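Local coordinates for BH0236 protein (Bacillus halodurans, PDB 5T7A), which probably binds beta-1,3-glucan as a family 56 carbohydrate-binding module, helping the enzyme that carries it to recognise and hydrolyse that polysaccharide, at residues A[27-30]-A[35-38]; A[38-43]-A[77-82]; A[47-52]-A[94-99]. All coordinates share one frame; numbering follows the deposited sequence.

Contact 1: A[27-30]-A[35-38]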
# COMPACT_ATOMS: atom_id res chain seq x y z
N GLY A 27 -9.62 0.09 9.50
CA GLY A 27 -8.71 0.38 8.38
C GLY A 27 -8.61 1.84 8.04
O GLY A 27 -9.31 2.71 8.62
N ASP A 28 -7.68 2.17 7.14
CA ASP A 28 -7.40 3.56 6.78
C ASP A 28 -7.44 3.70 5.29
O ASP A 28 -6.97 2.82 4.54
CB ASP A 28 -5.92 3.92 7.10
CG ASP A 28 -5.63 4.00 8.51
OD1 ASP A 28 -6.56 3.91 9.33
OD2 ASP A 28 -4.40 4.11 8.82
N SER A 29 -7.93 4.83 4.86
CA SER A 29 -7.93 5.19 3.44
C SER A 29 -7.37 6.58 3.22
O SER A 29 -7.50 7.47 4.09
CB SER A 29 -9.28 5.07 2.77
OG SER A 29 -9.73 3.72 2.69
N HIS A 30 -6.66 6.71 2.09
CA HIS A 30 -6.14 7.97 1.64
C HIS A 30 -6.60 8.15 0.21
O HIS A 30 -6.57 7.20 -0.55
CB HIS A 30 -4.63 7.94 1.68
CG HIS A 30 -4.10 7.65 3.05
ND1 HIS A 30 -4.04 8.60 4.06
CD2 HIS A 30 -3.70 6.48 3.60
CE1 HIS A 30 -3.51 8.03 5.14
NE2 HIS A 30 -3.32 6.75 4.89
N TYR A 35 -6.15 7.71 -7.12
CA TYR A 35 -6.23 6.45 -6.32
C TYR A 35 -6.94 6.63 -4.98
O TYR A 35 -6.88 7.70 -4.32
CB TYR A 35 -4.82 5.90 -6.04
CG TYR A 35 -3.91 6.80 -5.26
CD1 TYR A 35 -3.94 6.87 -3.90
CD2 TYR A 35 -3.01 7.64 -5.92
CE1 TYR A 35 -3.12 7.74 -3.16
CE2 TYR A 35 -2.21 8.53 -5.21
CZ TYR A 35 -2.30 8.58 -3.83
OH TYR A 35 -1.52 9.44 -3.08
N THR A 36 -7.46 5.50 -4.49
CA THR A 36 -7.72 5.30 -3.07
C THR A 36 -6.68 4.28 -2.62
O THR A 36 -6.42 3.28 -3.38
CB THR A 36 -9.08 4.68 -2.80
OG1 THR A 36 -10.08 5.51 -3.42
CG2 THR A 36 -9.35 4.62 -1.33
N ALA A 37 -6.03 4.53 -1.48
CA ALA A 37 -5.02 3.59 -1.03
C ALA A 37 -5.02 3.53 0.47
O ALA A 37 -5.43 4.47 1.13
CB ALA A 37 -3.62 3.97 -1.51
N GLY A 38 -4.56 2.41 1.05
CA GLY A 38 -4.61 2.36 2.48
C GLY A 38 -4.43 0.96 3.02
O GLY A 38 -3.78 0.10 2.41
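H30 and A37 face each other as an antiparallel hydrogen-bonded pair and trade both backbone bonds of the contact: H30 N gives to A37 O at 2.7 Å, and A37 N returns a bond to H30 O at 2.9 Å. Beside them S29 and G38 form the non-hydrogen-bonded pair, their CA atoms 4.5 Å apart. At this pair G38 CA lies 3.2 Å from D28 O in a CA-H...O contact. With no CB, G38 can adopt phi/psi 165/-153° and bring its CA up to that oxygen. Longer CA-H...O contacts join S29 CA to A37 O and T36 CA to H30 O.

Among the side chains, the imidazole of H30 turns an edge to the partner strand; with CG beside the backbone N (chi1 -58°), its CD2 comes to 3.6 Å from A37 O. S29 and T36 touch lightly through S29 CB and T36 CG2.

The hairpin of strands 28-32 and 35-40 forms one end of the sheet, strand 28-32 being outermost. Strand 46-53 flanks 35-40 on its other side, and there Y35 stacks on F51. Across the interior, H30 stacks on F114 of strand 108-117.

Contact 2: A[38-43]-A[77-82]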
# COMPACT_ATOMS: atom_id res chain seq x y z
N GLY A 38 -4.56 2.41 1.05
CA GLY A 38 -4.61 2.36 2.48
C GLY A 38 -4.43 0.96 3.02
O GLY A 38 -3.78 0.10 2.41
N ILE A 39 -5.01 0.76 4.20
CA ILE A 39 -4.92 -0.51 4.93
C ILE A 39 -6.32 -1.10 5.07
O ILE A 39 -7.25 -0.40 5.49
CB ILE A 39 -4.30 -0.31 6.30
CG1 ILE A 39 -2.93 0.40 6.20
CG2 ILE A 39 -4.18 -1.63 7.03
CD1 ILE A 39 -1.84 -0.26 5.39
N ARG A 40 -6.48 -2.40 4.77
CA ARG A 40 -7.73 -3.08 4.95
C ARG A 40 -7.45 -4.55 5.39
O ARG A 40 -6.28 -4.91 5.57
CB ARG A 40 -8.60 -3.01 3.70
CG ARG A 40 -8.04 -3.76 2.52
CD ARG A 40 -8.97 -3.51 1.31
NE ARG A 40 -8.55 -4.21 0.14
CZ ARG A 40 -8.84 -3.90 -1.10
NH1 ARG A 40 -9.55 -2.82 -1.41
NH2 ARG A 40 -8.38 -4.63 -2.08
N GLY A 41 -8.51 -5.36 5.59
CA GLY A 41 -8.24 -6.76 5.88
C GLY A 41 -7.43 -6.99 7.19
O GLY A 41 -6.60 -7.90 7.23
N ILE A 42 -7.70 -6.22 8.23
CA ILE A 42 -6.90 -6.28 9.44
C ILE A 42 -7.35 -7.52 10.28
O ILE A 42 -8.57 -7.67 10.57
CB ILE A 42 -7.04 -5.01 10.21
CG1 ILE A 42 -6.41 -3.87 9.40
CG2 ILE A 42 -6.38 -5.15 11.57
CD1 ILE A 42 -6.89 -2.50 9.80
N THR A 43 -6.39 -8.40 10.51
CA THR A 43 -6.64 -9.59 11.35
C THR A 43 -5.57 -9.59 12.43
O THR A 43 -4.70 -8.69 12.50
CB THR A 43 -6.55 -10.88 10.59
OG1 THR A 43 -5.19 -11.13 10.22
CG2 THR A 43 -7.44 -10.84 9.36
N THR A 77 0.21 -7.24 -6.06
CA THR A 77 -0.60 -8.21 -6.80
C THR A 77 -1.88 -7.60 -7.26
O THR A 77 -2.62 -7.04 -6.48
CB THR A 77 -0.89 -9.41 -5.94
OG1 THR A 77 0.38 -9.99 -5.53
CG2 THR A 77 -1.68 -10.46 -6.79
N GLU A 78 -2.19 -7.75 -8.55
CA GLU A 78 -3.41 -7.20 -9.12
C GLU A 78 -4.57 -8.14 -8.94
O GLU A 78 -4.45 -9.33 -9.20
CB GLU A 78 -3.24 -6.93 -10.62
CG GLU A 78 -4.30 -6.06 -11.30
CD GLU A 78 -5.50 -6.82 -11.86
OE1 GLU A 78 -5.44 -8.07 -11.96
OE2 GLU A 78 -6.49 -6.15 -12.22
N ARG A 79 -5.72 -7.59 -8.56
CA ARG A 79 -6.91 -8.38 -8.47
C ARG A 79 -8.10 -7.45 -8.76
O ARG A 79 -8.32 -6.52 -8.01
CB ARG A 79 -7.03 -8.97 -7.06
CG ARG A 79 -8.21 -9.92 -6.83
CD ARG A 79 -8.19 -10.62 -5.47
NE ARG A 79 -8.25 -9.71 -4.30
CZ ARG A 79 -9.36 -9.14 -3.80
NH1 ARG A 79 -10.58 -9.39 -4.32
NH2 ARG A 79 -9.27 -8.34 -2.75
N ASN A 80 -8.81 -7.71 -9.85
CA ASN A 80 -10.01 -6.94 -10.21
C ASN A 80 -9.81 -5.47 -10.23
O ASN A 80 -10.65 -4.69 -9.73
CB ASN A 80 -11.16 -7.26 -9.30
CG ASN A 80 -11.58 -8.69 -9.43
OD1 ASN A 80 -11.49 -9.29 -10.53
ND2 ASN A 80 -12.03 -9.28 -8.30
N GLY A 81 -8.68 -5.08 -10.78
CA GLY A 81 -8.42 -3.64 -10.96
C GLY A 81 -7.83 -2.93 -9.74
O GLY A 81 -7.58 -1.69 -9.82
N GLU A 82 -7.61 -3.67 -8.65
CA GLU A 82 -7.00 -3.18 -7.41
C GLU A 82 -5.66 -3.84 -7.32
O GLU A 82 -5.40 -4.76 -8.10
CB GLU A 82 -7.83 -3.57 -6.19
CG GLU A 82 -9.20 -2.96 -6.12
CD GLU A 82 -9.80 -3.17 -4.76
OE1 GLU A 82 -9.97 -2.19 -4.05
OE2 GLU A 82 -10.02 -4.33 -4.34
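R40 and E82 meet end-on, the arginine using both terminal nitrogens and giving one to each carboxylate oxygen. The bridge belongs to the conformer of E82 described here; a second one is also modelled. R40 NH1 reaches E82 OE1 at 2.7 Å in a nearly straight bond (175° at the hydrogen), in the guanidinium plane and on the syn side of the oxygen. The second bond, R40 NH2 to E82 OE2 at 2.8 Å, is more bent and meets its oxygen from above the carboxylate plane. The two flat groups are turned 44° against each other, consistent with one bond being straight and the other bent.

R40 takes CG between the backbone N and the carbonyl carbon (chi1 67°), then runs extended to NE, and E82 is also extended beyond CG; two long, flexible side chains can thus join strand 35-40 to the start of strand 82-88. Strand 46-53 lies between them, and R40 packs on its F50.

E82 is the last residue of a type I' turn from R79, in which N80 and G81 take the positive phi values such a turn requires. The backbones of R79 and E82 bond to each other in both directions, and G81 N gives a further bond to E78 OE2 at 2.8 Å.

R79 NH2 lies 3.9 Å from R40 NH2, yet E84 forms salt bridges with both arginines. Two arginines and two glutamates therefore make an ionic cluster on the module's surface, in which the arginines would probably favour the ionised form of E82 and E84, while the acids offset the closeness of the two positive charges.

Contact 3: A[47-52]-A[94-99]. With EDO (1,2-ethanediol), chain E.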
# COMPACT_ATOMS: atom_id res chain seq x y z
N VAL A 47 -2.29 -7.54 7.78
CA VAL A 47 -3.10 -6.44 7.21
C VAL A 47 -2.83 -6.48 5.76
O VAL A 47 -1.79 -7.04 5.29
CB VAL A 47 -2.76 -5.03 7.76
CG1 VAL A 47 -2.78 -5.02 9.30
CG2 VAL A 47 -1.40 -4.54 7.30
N THR A 48 -3.72 -5.84 4.97
CA THR A 48 -3.49 -5.73 3.53
C THR A 48 -3.32 -4.28 3.15
O THR A 48 -4.18 -3.46 3.41
CB THR A 48 -4.62 -6.35 2.71
OG1 THR A 48 -4.63 -7.77 2.96
CG2 THR A 48 -4.41 -6.09 1.21
N ILE A 49 -2.19 -3.96 2.53
CA ILE A 49 -2.04 -2.63 1.87
C ILE A 49 -2.72 -2.73 0.54
O ILE A 49 -2.44 -3.66 -0.27
CB ILE A 49 -0.57 -2.26 1.62
CG1 ILE A 49 0.22 -2.24 2.95
CG2 ILE A 49 -0.47 -0.87 0.99
CD1 ILE A 49 1.72 -2.12 2.78
N PHE A 50 -3.61 -1.76 0.25
CA PHE A 50 -4.32 -1.78 -1.01
C PHE A 50 -4.10 -0.47 -1.74
O PHE A 50 -3.91 0.57 -1.15
CB PHE A 50 -5.80 -2.04 -0.88
CG PHE A 50 -6.60 -0.88 -0.32
CD1 PHE A 50 -6.66 -0.67 1.05
CD2 PHE A 50 -7.26 0.01 -1.16
CE1 PHE A 50 -7.43 0.37 1.57
CE2 PHE A 50 -8.01 1.09 -0.66
CZ PHE A 50 -8.11 1.27 0.70
N PHE A 51 -4.22 -0.55 -3.04
CA PHE A 51 -4.09 0.61 -3.96
C PHE A 51 -5.09 0.42 -5.11
O PHE A 51 -5.03 -0.57 -5.85
CB PHE A 51 -2.66 0.69 -4.48
CG PHE A 51 -2.36 1.94 -5.32
CD1 PHE A 51 -1.87 3.08 -4.70
CD2 PHE A 51 -2.63 1.97 -6.68
CE1 PHE A 51 -1.62 4.24 -5.42
CE2 PHE A 51 -2.38 3.09 -7.38
CZ PHE A 51 -1.91 4.22 -6.78
N ALA A 52 -6.07 1.29 -5.19
CA ALA A 52 -7.20 1.15 -6.12
C ALA A 52 -7.20 2.38 -7.03
O ALA A 52 -7.79 3.43 -6.72
CB ALA A 52 -8.52 1.04 -5.33
N ASP A 94 3.20 -1.86 16.29
CA ASP A 94 4.03 -1.73 15.09
C ASP A 94 3.57 -0.50 14.27
O ASP A 94 2.36 -0.21 14.16
CB ASP A 94 4.08 -3.01 14.28
CG ASP A 94 4.85 -4.11 14.97
OD1 ASP A 94 5.47 -3.79 15.96
OD2 ASP A 94 4.86 -5.24 14.49
N VAL A 95 4.55 0.28 13.79
CA VAL A 95 4.28 1.36 12.83
C VAL A 95 4.69 0.92 11.40
O VAL A 95 5.84 0.61 11.10
CB VAL A 95 4.93 2.71 13.22
CG1 VAL A 95 4.85 3.72 12.12
CG2 VAL A 95 4.30 3.27 14.48
N LEU A 96 3.71 0.94 10.49
CA LEU A 96 3.96 0.60 9.08
C LEU A 96 3.88 1.90 8.29
O LEU A 96 2.88 2.60 8.31
CB LEU A 96 2.91 -0.42 8.62
CG LEU A 96 2.88 -0.67 7.10
CD1 LEU A 96 4.09 -1.46 6.68
CD2 LEU A 96 1.62 -1.49 6.82
N GLU A 97 4.96 2.20 7.57
CA GLU A 97 4.98 3.34 6.66
C GLU A 97 5.04 2.78 5.25
O GLU A 97 5.75 1.82 5.00
CB GLU A 97 6.12 4.30 6.97
CG GLU A 97 5.80 5.18 8.21
CD GLU A 97 6.96 6.05 8.55
OE1 GLU A 97 7.93 5.48 9.08
OE2 GLU A 97 6.87 7.28 8.29
N TYR A 98 4.33 3.41 4.31
CA TYR A 98 4.18 2.83 2.99
C TYR A 98 3.92 3.91 1.98
O TYR A 98 3.32 4.95 2.27
CB TYR A 98 3.05 1.80 2.95
CG TYR A 98 1.69 2.31 3.35
CD1 TYR A 98 1.34 2.43 4.70
CD2 TYR A 98 0.72 2.61 2.41
CE1 TYR A 98 0.12 2.89 5.08
CE2 TYR A 98 -0.50 3.06 2.77
CZ TYR A 98 -0.83 3.21 4.08
OH TYR A 98 -2.08 3.67 4.41
N SER A 99 4.51 3.71 0.80
CA SER A 99 4.32 4.63 -0.34
C SER A 99 4.20 3.79 -1.58
O SER A 99 4.45 2.57 -1.53
CB SER A 99 5.46 5.57 -0.47
OG SER A 99 6.69 4.86 -0.58
C1 EDO E . 9.70 6.62 5.84
O1 EDO E . 11.07 6.47 6.18
C2 EDO E . 9.48 8.08 5.64
O2 EDO E . 8.72 8.63 6.72
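Strands 47-52 and 95-99 run in nearly the same direction, 21° apart, with axes 9.5 Å from each other at closest approach, a spacing bridged by side chains alone. I49 is the central residue. Its CD1 points tip to tip at L96, 4.1 Å from L96 CD2, while its other branch, CG2, lies 3.9 Å from CD2 of the Y98 ring where the two side chains pass alongside each other, pointing opposite ways. With CG1 beside the backbone N and CG2 anti to it (chi1 -58°), the beta-branched isoleucine can serve both neighbours at once. V47 adds a looser touch, its CG2 sitting 4.3 Å from L96 CD2. V62 and L64 of strand 60-66 and I39 of strand 35-40 extend this apolar layer.

On the other side of strand 95-99, E97 points away from the core, and its OE2 accepts a hydrogen bond from O2 of a 1,2-ethanediol at 2.8 Å, a molecule probably left by the crystallisation liquor and also bonded to K65.

Aliphatic and aromatic carbon in van der Waals contact, all four touching residues buried, implies that the two layers of this all-beta module are held together here by hydrophobic packing.

How the contacts relate
Strand 35-40 ties the three contacts together. Contacts 1 and 2, whose centres are about 10 Å apart, share G38, and directly beside it D28 O and I39 N make a probable hydrogen bond of 2.9 Å. Strand 46-53 lies against the other edge of 35-40: T36 O meets A52 N at 2.7 Å, linking contact 1 to contact 3, and R40 O meets T48 N at 2.8 Å, linking contact 2 to it. Contact 3 is the most central, about 4 Å from the chain centre against 8 Å for the others. Y98 OH, 3.3 Å from H30 CD2, carries its packing to the hairpin, whereas contact 2 lies on the outer surface. No glucan is bound among these residues.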